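Local coordinates for protein nitrite oxidoreductase subunit A (Kuenenia stuttgartiensis, PDB 7B04) that is a NarG-like member of the molybdopterin oxidoreductase family that holds a molybdenum atom, two MD1 ligands and an iron-sulfur cluster, at residues H534-R540 and E842-R848; E852-P858 and T900-W905; D871-E877 and V887-K892. All blocks are in the same frame, centred on the assembly; numbering follows the deposited sequence.

Contact 1. Residues H534-R540 and E842-R848; sequences HATLMNR and ENFIVHR
Arg848 runs across the imidazole of His534 at about a right angle, its CB seated over the ring centre in a CH-pi contact, 3.5 Å from the centroid and 10° off the ring normal. The same arginine then bends at chi3, bringing one face of its guanidinium over His534 CE1, the two planes 43° apart. At the imidazole edge, in plane, lies Glu842 OE2. The other oxygen, OE1, pairs with Arg848 NH2 in a salt bridge. Leu537 packs on both residues, its CD1 3.7 Å from Arg848 CD, and its CD2 lies 4.1 Å from Val846 CG1. His534 is the N-cap of helix 535-541, and one flank of this helix, through Leu537 and Arg540, faces the buried segment 842-848; the His534 side chain lies about 10 Å from a bound MD1. One turn beyond Leu537, Arg540 grips two successive carbonyls edge-on in its guanidinium plane. Its NH1 meets Glu842 O at 2.9 Å in an almost straight bond (174°), whereas NH2 approaches Asn843 O, 3.1 Å away, from above that carbonyl's plane. Ile845 CG1 packs obliquely against the guanidinium, 3.7 Å from Arg540 NH2.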
loop_
_atom_site.group_PDB
_atom_site.type_symbol
_atom_site.label_atom_id
_atom_site.label_comp_id
_atom_site.label_asym_id
_atom_site.label_seq_id
_atom_site.Cartn_x
_atom_site.Cartn_y
_atom_site.Cartn_z
ATOM N N HIS B 534 -14.538 -21.432 11.611
ATOM C CA HIS B 534 -14.038 -22.070 12.825
ATOM C C HIS B 534 -12.792 -21.377 13.341
ATOM O O HIS B 534 -11.885 -22.004 13.900
ATOM C CB HIS B 534 -13.786 -23.553 12.560
ATOM C CG HIS B 534 -15.037 -24.326 12.287
ATOM N ND1 HIS B 534 -15.958 -24.620 13.270
ATOM C CD2 HIS B 534 -15.531 -24.844 11.140
ATOM C CE1 HIS B 534 -16.962 -25.294 12.739
ATOM N NE2 HIS B 534 -16.728 -25.444 11.447
ATOM N N ALA B 535 -12.718 -20.062 13.115
ATOM C CA ALA B 535 -11.631 -19.267 13.687
ATOM C C ALA B 535 -11.557 -19.438 15.202
ATOM O O ALA B 535 -10.461 -19.497 15.778
ATOM C CB ALA B 535 -11.808 -17.787 13.308
ATOM N N THR B 536 -12.716 -19.544 15.853
ATOM C CA THR B 536 -12.767 -19.751 17.300
ATOM C C THR B 536 -11.934 -20.948 17.724
ATOM O O THR B 536 -11.144 -20.866 18.674
ATOM C CB THR B 536 -14.223 -19.958 17.744
ATOM O OG1 THR B 536 -15.029 -18.862 17.307
ATOM C CG2 THR B 536 -14.315 -20.055 19.268
ATOM N N LEU B 537 -12.085 -22.058 17.014
ATOM C CA LEU B 537 -11.279 -23.239 17.287
ATOM C C LEU B 537 -9.819 -22.993 16.944
ATOM O O LEU B 537 -8.916 -23.418 17.677
ATOM C CB LEU B 537 -11.806 -24.419 16.468
ATOM C CG LEU B 537 -13.084 -25.093 16.929
ATOM C CD1 LEU B 537 -13.646 -25.860 15.749
ATOM C CD2 LEU B 537 -12.792 -26.008 18.100
ATOM N N MET B 538 -9.576 -22.308 15.828
ATOM C CA MET B 538 -8.212 -22.037 15.387
ATOM C C MET B 538 -7.450 -21.201 16.410
ATOM O O MET B 538 -6.299 -21.502 16.736
ATOM C CB MET B 538 -8.244 -21.321 14.037
ATOM C CG MET B 538 -8.089 -22.236 12.843
ATOM S SD MET B 538 -8.676 -21.392 11.354
ATOM C CE MET B 538 -7.662 -22.118 10.080
ATOM N N ASN B 539 -8.082 -20.153 16.941
ATOM C CA ASN B 539 -7.393 -19.310 17.911
ATOM C C ASN B 539 -7.111 -20.080 19.191
ATOM O O ASN B 539 -6.032 -19.948 19.782
ATOM C CB ASN B 539 -8.213 -18.057 18.193
ATOM C CG ASN B 539 -8.490 -17.259 16.942
ATOM O OD1 ASN B 539 -9.636 -17.087 16.555
ATOM N ND2 ASN B 539 -7.436 -16.776 16.298
ATOM N N ARG B 540 -8.072 -20.891 19.635
ATOM C CA ARG B 540 -7.811 -21.796 20.746
ATOM C C ARG B 540 -6.676 -22.749 20.401
ATOM O O ARG B 540 -5.831 -23.059 21.249
ATOM C CB ARG B 540 -9.079 -22.569 21.101
ATOM C CG ARG B 540 -10.187 -21.708 21.673
ATOM C CD ARG B 540 -11.489 -22.481 21.745
ATOM N NE ARG B 540 -11.393 -23.612 22.664
ATOM C CZ ARG B 540 -12.289 -24.589 22.741
ATOM N NH1 ARG B 540 -13.354 -24.578 21.951
ATOM N NH2 ARG B 540 -12.120 -25.578 23.607
ATOM N N GLU B 842 -17.726 -28.740 20.643
ATOM C CA GLU B 842 -16.466 -28.013 20.592
ATOM C C GLU B 842 -15.902 -27.777 21.989
ATOM O O GLU B 842 -15.156 -26.821 22.208
ATOM C CB GLU B 842 -16.656 -26.689 19.854
ATOM C CG GLU B 842 -16.227 -26.702 18.394
ATOM C CD GLU B 842 -16.929 -25.631 17.579
ATOM O OE1 GLU B 842 -18.176 -25.666 17.501
ATOM O OE2 GLU B 842 -16.242 -24.743 17.034
ATOM N N ASN B 843 -16.265 -28.633 22.949
ATOM C CA ASN B 843 -15.656 -28.549 24.274
ATOM C C ASN B 843 -14.149 -28.760 24.198
ATOM O O ASN B 843 -13.382 -28.071 24.881
ATOM C CB ASN B 843 -16.302 -29.563 25.220
ATOM C CG ASN B 843 -16.292 -30.975 24.666
ATOM O OD1 ASN B 843 -15.738 -31.234 23.598
ATOM N ND2 ASN B 843 -16.908 -31.898 25.395
ATOM N N PHE B 844 -13.710 -29.704 23.375
ATOM C CA PHE B 844 -12.299 -29.890 23.080
ATOM C C PHE B 844 -11.888 -29.007 21.908
ATOM O O PHE B 844 -12.711 -28.600 21.086
ATOM C CB PHE B 844 -12.000 -31.351 22.741
ATOM C CG PHE B 844 -11.975 -32.262 23.931
ATOM C CD1 PHE B 844 -10.841 -32.360 24.717
ATOM C CD2 PHE B 844 -13.080 -33.029 24.255
ATOM C CE1 PHE B 844 -10.811 -33.201 25.810
ATOM C CE2 PHE B 844 -13.057 -33.872 25.347
ATOM C CZ PHE B 844 -11.920 -33.959 26.124
ATOM N N ILE B 845 -10.590 -28.715 21.838
ATOM C CA ILE B 845 -10.031 -28.031 20.676
ATOM C C ILE B 845 -9.939 -29.072 19.563
ATOM O O ILE B 845 -9.016 -29.887 19.528
ATOM C CB ILE B 845 -8.676 -27.390 20.979
ATOM C CG1 ILE B 845 -8.838 -26.298 22.040
ATOM C CG2 ILE B 845 -8.066 -26.808 19.714
ATOM C CD1 ILE B 845 -7.532 -25.782 22.595
ATOM N N VAL B 846 -10.910 -29.050 18.658
ATOM C CA VAL B 846 -11.034 -30.043 17.600
ATOM C C VAL B 846 -10.972 -29.331 16.257
ATOM O O VAL B 846 -11.290 -28.142 16.147
ATOM C CB VAL B 846 -12.345 -30.852 17.749
ATOM C CG1 VAL B 846 -13.557 -29.969 17.474
ATOM C CG2 VAL B 846 -12.343 -32.085 16.852
ATOM N N HIS B 847 -10.550 -30.063 15.228
ATOM C CA HIS B 847 -10.583 -29.551 13.866
ATOM C C HIS B 847 -11.958 -29.799 13.263
ATOM O O HIS B 847 -12.506 -30.900 13.377
ATOM C CB HIS B 847 -9.508 -30.205 13.000
ATOM C CG HIS B 847 -9.582 -29.806 11.559
ATOM N ND1 HIS B 847 -10.361 -30.476 10.640
ATOM C CD2 HIS B 847 -8.991 -28.793 10.885
ATOM C CE1 HIS B 847 -10.237 -29.898 9.459
ATOM N NE2 HIS B 847 -9.411 -28.875 9.579
ATOM N N ARG B 848 -12.510 -28.773 12.625
ATOM C CA ARG B 848 -13.799 -28.876 11.961
ATOM C C ARG B 848 -13.707 -28.239 10.584
ATOM O O ARG B 848 -13.044 -27.213 10.409
ATOM C CB ARG B 848 -14.908 -28.195 12.777
ATOM C CG ARG B 848 -15.180 -28.842 14.123
ATOM C CD ARG B 848 -16.357 -28.183 14.821
ATOM N NE ARG B 848 -17.613 -28.429 14.118
ATOM C CZ ARG B 848 -18.790 -27.942 14.496
ATOM N NH1 ARG B 848 -19.879 -28.221 13.795
ATOM N NH2 ARG B 848 -18.878 -27.178 15.575
#

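Contact 2. Residues E852-P858 and T900-W905; sequences EATPYLP and TKNFLW
Pro855 lies flat over one face of the Trp905 indole, the two side chains side by side and pointing the same way. Its CG sits above the six-membered ring, 3.7 Å from the centroid and 7° off the normal, a CH-pi contact; CB covers the junction of the two rings, and Pro855 CA also rests on this face. Tyr912 meets the indole edge-to-face. Pro855 CB also lies over one face of the Tyr856 ring, toward its rim, while Thr900 OG1 comes to the edge of that ring, 3.0 Å from Tyr856 CB. The amide of Asn902 is the third flat group. With CG anti to the backbone N (chi1 -173°), it reaches back toward segment 852-858, and ND2 donates to Thr854 O at 2.9 Å, with the acceptor close to the amide plane and the donor nearly in line with the carbonyl. Asn902 is also the N-cap of helix 903-906: its OD1 accepts from Leu904 N, which approaches from above the carbonyl plane. One asparagine thus caps the helix and ties its start to the loop between strands 847-848 and 860-862, a loop that makes an inverse gamma turn centred on Ala853. Backbone bonding continues the join, Asn902 N donating to Pro855 O at 2.9 Å. Beyond it, Leu857 N donates to Thr900 OG1 at 2.8 Å (153°); that hydroxyl is also hydrogen-bonded to Thr897 O. At the other end of the loop, Leu904 CD1 packs against the extended side chain of Glu852, whose OE2 forms a salt bridge with Arg984. Leu1102 of strand 1102-1109 touches both Asn902 and Trp905.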
loop_
_atom_site.group_PDB
_atom_site.type_symbol
_atom_site.label_atom_id
_atom_site.label_comp_id
_atom_site.label_asym_id
_atom_site.label_seq_id
_atom_site.Cartn_x
_atom_site.Cartn_y
_atom_site.Cartn_z
ATOM N N GLU B 852 -18.933 -23.871 4.391
ATOM C CA GLU B 852 -18.860 -23.787 2.936
ATOM C C GLU B 852 -17.457 -23.947 2.361
ATOM O O GLU B 852 -17.338 -24.473 1.253
ATOM C CB GLU B 852 -19.444 -22.448 2.464
ATOM C CG GLU B 852 -19.565 -22.309 0.969
ATOM C CD GLU B 852 -20.451 -21.152 0.576
ATOM O OE1 GLU B 852 -20.990 -20.489 1.484
ATOM O OE2 GLU B 852 -20.613 -20.903 -0.637
ATOM N N ALA B 853 -16.397 -23.613 3.097
ATOM C CA ALA B 853 -15.032 -23.557 2.560
ATOM C C ALA B 853 -14.272 -24.867 2.783
ATOM O O ALA B 853 -13.232 -24.912 3.440
ATOM C CB ALA B 853 -14.280 -22.378 3.166
ATOM N N THR B 854 -14.814 -25.950 2.227
ATOM C CA THR B 854 -14.185 -27.257 2.358
ATOM C C THR B 854 -14.619 -28.129 1.192
ATOM O O THR B 854 -15.719 -27.940 0.660
ATOM C CB THR B 854 -14.565 -27.921 3.688
ATOM O OG1 THR B 854 -13.887 -29.176 3.811
ATOM C CG2 THR B 854 -16.065 -28.153 3.764
ATOM N N PRO B 855 -13.773 -29.064 0.745
ATOM C CA PRO B 855 -14.223 -30.029 -0.269
ATOM C C PRO B 855 -15.101 -31.139 0.286
ATOM O O PRO B 855 -15.791 -31.807 -0.496
ATOM C CB PRO B 855 -12.904 -30.606 -0.817
ATOM C CG PRO B 855 -11.833 -29.649 -0.362
ATOM C CD PRO B 855 -12.318 -29.126 0.951
ATOM N N TYR B 856 -15.082 -31.364 1.596
ATOM C CA TYR B 856 -15.786 -32.441 2.277
ATOM C C TYR B 856 -17.072 -31.917 2.922
ATOM O O TYR B 856 -17.504 -30.786 2.665
ATOM C CB TYR B 856 -14.846 -33.130 3.266
ATOM C CG TYR B 856 -13.520 -33.491 2.633
ATOM C CD1 TYR B 856 -12.405 -32.684 2.807
ATOM C CD2 TYR B 856 -13.392 -34.619 1.826
ATOM C CE1 TYR B 856 -11.195 -33.000 2.220
ATOM C CE2 TYR B 856 -12.185 -34.941 1.232
ATOM C CZ TYR B 856 -11.089 -34.125 1.435
ATOM O OH TYR B 856 -9.877 -34.425 0.855
ATOM N N LEU B 857 -17.693 -32.760 3.748
ATOM C CA LEU B 857 -18.954 -32.421 4.391
ATOM C C LEU B 857 -18.841 -31.101 5.153
ATOM O O LEU B 857 -17.926 -30.939 5.973
ATOM C CB LEU B 857 -19.372 -33.528 5.360
ATOM C CG LEU B 857 -20.774 -33.395 5.961
ATOM C CD1 LEU B 857 -21.830 -33.710 4.916
ATOM C CD2 LEU B 857 -20.938 -34.278 7.192
ATOM N N PRO B 858 -19.736 -30.147 4.908
ATOM C CA PRO B 858 -19.658 -28.855 5.601
ATOM C C PRO B 858 -19.837 -29.007 7.105
ATOM O O PRO B 858 -20.736 -29.711 7.573
ATOM C CB PRO B 858 -20.805 -28.054 4.976
ATOM C CG PRO B 858 -21.038 -28.695 3.650
ATOM C CD PRO B 858 -20.780 -30.154 3.871
ATOM N N THR B 900 -16.478 -37.997 2.059
ATOM C CA THR B 900 -17.671 -37.164 1.972
ATOM C C THR B 900 -17.547 -36.233 0.765
ATOM O O THR B 900 -16.613 -36.345 -0.034
ATOM C CB THR B 900 -17.879 -36.393 3.273
ATOM O OG1 THR B 900 -16.817 -35.450 3.443
ATOM C CG2 THR B 900 -17.888 -37.346 4.454
ATOM N N LYS B 901 -18.435 -35.240 0.672
ATOM C CA LYS B 901 -18.504 -34.369 -0.499
ATOM C C LYS B 901 -19.295 -33.096 -0.226
ATOM O O LYS B 901 -20.461 -33.157 0.181
ATOM C CB LYS B 901 -19.191 -35.077 -1.684
ATOM C CG LYS B 901 -18.462 -36.245 -2.339
ATOM C CD LYS B 901 -17.255 -35.787 -3.130
ATOM C CE LYS B 901 -16.393 -36.968 -3.547
ATOM N NZ LYS B 901 -15.584 -37.490 -2.410
ATOM N N ASN B 902 -18.673 -31.942 -0.447
ATOM C CA ASN B 902 -19.411 -30.688 -0.426
ATOM C C ASN B 902 -20.198 -30.557 -1.723
ATOM O O ASN B 902 -19.677 -30.830 -2.810
ATOM C CB ASN B 902 -18.459 -29.502 -0.262
ATOM C CG ASN B 902 -19.188 -28.180 -0.052
ATOM O OD1 ASN B 902 -20.416 -28.114 -0.102
ATOM N ND2 ASN B 902 -18.424 -27.117 0.172
ATOM N N PHE B 903 -21.467 -30.161 -1.612
ATOM C CA PHE B 903 -22.287 -30.073 -2.815
ATOM C C PHE B 903 -21.764 -28.995 -3.757
ATOM O O PHE B 903 -21.702 -29.209 -4.972
ATOM C CB PHE B 903 -23.757 -29.837 -2.453
ATOM C CG PHE B 903 -24.037 -28.500 -1.823
ATOM C CD1 PHE B 903 -23.807 -28.292 -0.474
ATOM C CD2 PHE B 903 -24.567 -27.465 -2.576
ATOM C CE1 PHE B 903 -24.078 -27.067 0.109
ATOM C CE2 PHE B 903 -24.843 -26.239 -1.998
ATOM C CZ PHE B 903 -24.596 -26.040 -0.654
ATOM N N LEU B 904 -21.351 -27.847 -3.215
ATOM C CA LEU B 904 -20.819 -26.777 -4.057
ATOM C C LEU B 904 -19.531 -27.199 -4.756
ATOM O O LEU B 904 -19.312 -26.862 -5.925
ATOM C CB LEU B 904 -20.580 -25.525 -3.217
ATOM C CG LEU B 904 -21.831 -24.775 -2.764
ATOM C CD1 LEU B 904 -21.499 -23.796 -1.657
ATOM C CD2 LEU B 904 -22.479 -24.059 -3.938
ATOM N N TRP B 905 -18.665 -27.934 -4.052
ATOM C CA TRP B 905 -17.378 -28.323 -4.621
ATOM C C TRP B 905 -17.534 -29.212 -5.849
ATOM O O TRP B 905 -16.703 -29.154 -6.763
ATOM C CB TRP B 905 -16.540 -29.038 -3.557
ATOM C CG TRP B 905 -15.096 -29.206 -3.919
ATOM C CD1 TRP B 905 -14.549 -30.210 -4.665
ATOM C CD2 TRP B 905 -14.009 -28.354 -3.537
ATOM N NE1 TRP B 905 -13.193 -30.031 -4.778
ATOM C CE2 TRP B 905 -12.836 -28.899 -4.095
ATOM C CE3 TRP B 905 -13.916 -27.182 -2.781
ATOM C CZ2 TRP B 905 -11.585 -28.312 -3.920
ATOM C CZ3 TRP B 905 -12.672 -26.602 -2.610
ATOM C CH2 TRP B 905 -11.524 -27.166 -3.176
#

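Contact 3. Residues D871-E877 and V887-K892; sequences DDYGIPE and VRNIKK
A first torsion of -168° sets CG of Arg888 opposite its own backbone N, and a bend at chi3 (-61°) then turns the guanidinium over segment 871-877. Glu877 CA lies over one face of that group, toward its rim, and NE makes a weak hydrogen bond to Pro876 O at 3.1 Å. Glu877 extends beyond CG to meet Lys892, folded at chi3 and chi4, from the opposite direction: NZ forms a salt bridge with OE2 at 3.2 Å, on the syn side. Ile890 packs on Glu877 and Asp872, its CD1 3.9 Å from Glu877 CG and its CG1 3.6 Å from Asp872 CB. Two consecutive Asx turns shape the facing loop: Asp871 OD1 accepts from Tyr873 N and Asp872 OD1 from Gly874 N; Asp871 OD2 bonds Tyr631 OH. Tyr873 lies alongside Asn889, whose ND2 comes to the ring edge in plane and whose OD1 bonds Arg848 NH1. The Ile875 and Val887 side chains cross at about a right angle, CD1 of Ile875 3.6 Å from CG2 of Val887. The contact folds the loop after strand 860-862 back over the exit of helix 882-887, where the chain enters strand 890-892, paired with 860-862, while helix 835-840 touches Asp871, Tyr873 and Asn889.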
loop_
_atom_site.group_PDB
_atom_site.type_symbol
_atom_site.label_atom_id
_atom_site.label_comp_id
_atom_site.label_asym_id
_atom_site.label_seq_id
_atom_site.Cartn_x
_atom_site.Cartn_y
_atom_site.Cartn_z
ATOM N N ASP B 871 -24.721 -32.443 19.439
ATOM C CA ASP B 871 -26.111 -32.741 19.017
ATOM C C ASP B 871 -26.168 -32.337 17.553
ATOM O O ASP B 871 -25.757 -31.250 17.272
ATOM C CB ASP B 871 -27.160 -32.042 19.885
ATOM C CG ASP B 871 -28.581 -32.156 19.364
ATOM O OD1 ASP B 871 -28.745 -32.596 18.252
ATOM O OD2 ASP B 871 -29.505 -31.791 20.080
ATOM N N ASP B 872 -26.634 -33.218 16.678
ATOM C CA ASP B 872 -26.651 -32.921 15.229
ATOM C C ASP B 872 -27.870 -32.087 14.855
ATOM O O ASP B 872 -27.895 -31.599 13.748
ATOM C CB ASP B 872 -26.567 -34.215 14.428
ATOM C CG ASP B 872 -27.875 -34.965 14.378
ATOM O OD1 ASP B 872 -28.755 -34.619 15.130
ATOM O OD2 ASP B 872 -27.991 -35.884 13.583
ATOM N N TYR B 873 -28.852 -32.013 15.754
ATOM C CA TYR B 873 -30.165 -31.326 15.616
ATOM C C TYR B 873 -31.019 -32.010 14.556
ATOM O O TYR B 873 -31.870 -31.368 13.991
ATOM C CB TYR B 873 -30.025 -29.829 15.360
ATOM C CG TYR B 873 -29.238 -29.094 16.405
ATOM C CD1 TYR B 873 -29.866 -28.502 17.476
ATOM C CD2 TYR B 873 -27.866 -29.007 16.335
ATOM C CE1 TYR B 873 -29.154 -27.834 18.448
ATOM C CE2 TYR B 873 -27.138 -28.349 17.301
ATOM C CZ TYR B 873 -27.785 -27.758 18.358
ATOM O OH TYR B 873 -27.089 -27.098 19.314
ATOM N N GLY B 874 -30.805 -33.298 14.330
ATOM C CA GLY B 874 -31.576 -34.039 13.326
ATOM C C GLY B 874 -31.473 -33.380 11.976
ATOM O O GLY B 874 -32.489 -33.290 11.301
ATOM N N ILE B 875 -30.282 -32.935 11.596
ATOM C CA ILE B 875 -30.173 -32.274 10.299
ATOM C C ILE B 875 -29.429 -33.215 9.357
ATOM O O ILE B 875 -28.317 -33.652 9.691
ATOM C CB ILE B 875 -29.458 -30.920 10.415
ATOM C CG1 ILE B 875 -30.354 -29.918 11.146
ATOM C CG2 ILE B 875 -29.068 -30.397 9.044
ATOM C CD1 ILE B 875 -29.655 -28.641 11.523
ATOM N N PRO B 876 -29.993 -33.556 8.202
ATOM C CA PRO B 876 -29.345 -34.533 7.326
ATOM C C PRO B 876 -28.073 -33.981 6.706
ATOM O O PRO B 876 -27.845 -32.772 6.639
ATOM C CB PRO B 876 -30.406 -34.803 6.255
ATOM C CG PRO B 876 -31.191 -33.536 6.195
ATOM C CD PRO B 876 -31.226 -33.011 7.609
ATOM N N GLU B 877 -27.230 -34.908 6.250
ATOM C CA GLU B 877 -25.977 -34.520 5.622
ATOM C C GLU B 877 -26.194 -33.967 4.220
ATOM O O GLU B 877 -25.248 -33.438 3.626
ATOM C CB GLU B 877 -25.014 -35.710 5.601
ATOM C CG GLU B 877 -24.620 -36.191 6.996
ATOM C CD GLU B 877 -23.631 -37.343 6.979
ATOM O OE1 GLU B 877 -23.291 -37.827 5.879
ATOM O OE2 GLU B 877 -23.191 -37.766 8.070
ATOM N N VAL B 887 -25.341 -25.217 11.875
ATOM C CA VAL B 887 -25.563 -25.850 13.167
ATOM C C VAL B 887 -25.474 -27.371 13.100
ATOM O O VAL B 887 -25.746 -28.043 14.096
ATOM C CB VAL B 887 -26.908 -25.410 13.777
ATOM C CG1 VAL B 887 -26.880 -23.926 14.106
ATOM C CG2 VAL B 887 -28.049 -25.721 12.826
ATOM N N ARG B 888 -25.095 -27.937 11.956
ATOM C CA ARG B 888 -24.951 -29.391 11.858
ATOM C C ARG B 888 -23.663 -29.805 12.561
ATOM O O ARG B 888 -22.572 -29.710 11.994
ATOM C CB ARG B 888 -24.954 -29.853 10.405
ATOM C CG ARG B 888 -25.109 -31.364 10.281
ATOM C CD ARG B 888 -24.646 -31.919 8.942
ATOM N NE ARG B 888 -25.387 -31.389 7.804
ATOM C CZ ARG B 888 -24.820 -30.798 6.757
ATOM N NH1 ARG B 888 -23.502 -30.659 6.704
ATOM N NH2 ARG B 888 -25.569 -30.349 5.761
ATOM N N ASN B 889 -23.790 -30.268 13.806
ATOM C CA ASN B 889 -22.647 -30.705 14.608
ATOM C C ASN B 889 -22.606 -32.231 14.611
ATOM O O ASN B 889 -23.093 -32.895 15.525
ATOM C CB ASN B 889 -22.744 -30.138 16.021
ATOM C CG ASN B 889 -22.684 -28.625 16.048
ATOM O OD1 ASN B 889 -21.861 -28.012 15.369
ATOM N ND2 ASN B 889 -23.565 -28.011 16.830
ATOM N N ILE B 890 -22.010 -32.791 13.562
ATOM C CA ILE B 890 -21.906 -34.237 13.389
ATOM C C ILE B 890 -20.452 -34.651 13.572
ATOM O O ILE B 890 -19.561 -34.151 12.873
ATOM C CB ILE B 890 -22.440 -34.689 12.023
ATOM C CG1 ILE B 890 -23.969 -34.634 12.014
ATOM C CG2 ILE B 890 -21.958 -36.093 11.699
ATOM C CD1 ILE B 890 -24.587 -35.045 10.702
ATOM N N LYS B 891 -20.214 -35.561 14.512
ATOM C CA LYS B 891 -18.886 -36.122 14.707
ATOM C C LYS B 891 -18.637 -37.224 13.683
ATOM O O LYS B 891 -19.524 -38.031 13.389
ATOM C CB LYS B 891 -18.744 -36.673 16.127
ATOM C CG LYS B 891 -17.377 -37.242 16.456
ATOM C CD LYS B 891 -17.242 -37.535 17.943
ATOM C CE LYS B 891 -18.096 -38.728 18.354
ATOM N NZ LYS B 891 -17.913 -39.075 19.792
ATOM N N LYS B 892 -17.423 -37.249 13.135
ATOM C CA LYS B 892 -17.072 -38.192 12.084
ATOM C C LYS B 892 -15.561 -38.366 12.073
ATOM O O LYS B 892 -14.823 -37.407 12.306
ATOM C CB LYS B 892 -17.576 -37.710 10.718
ATOM C CG LYS B 892 -17.589 -38.780 9.640
ATOM C CD LYS B 892 -18.191 -38.249 8.346
ATOM C CE LYS B 892 -19.691 -38.033 8.476
ATOM N NZ LYS B 892 -20.437 -39.319 8.558
#

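How the contacts relate
From the N terminus, contact 1 closes first and spans the longest loop, bringing helix 535-541, part of the molybdopterin oxidoreductase family region, against the approach to strand 847-848. Contact 2 opens a few residues later and closes at helix 903-906. Contact 3 is nested within that loop, joining the chain on both sides of helix 882-887. Contacts 1 and 3 reach the two outermost strands, 847-848 and 890-892, of one three-stranded sheet with 860-862 in the middle; Arg848 NH1 and Asn889 OD1, 2.5 Å apart, probably hydrogen-bond between them. Contacts 2 and 3 also touch, where Leu857 and Pro858 pack near Arg888.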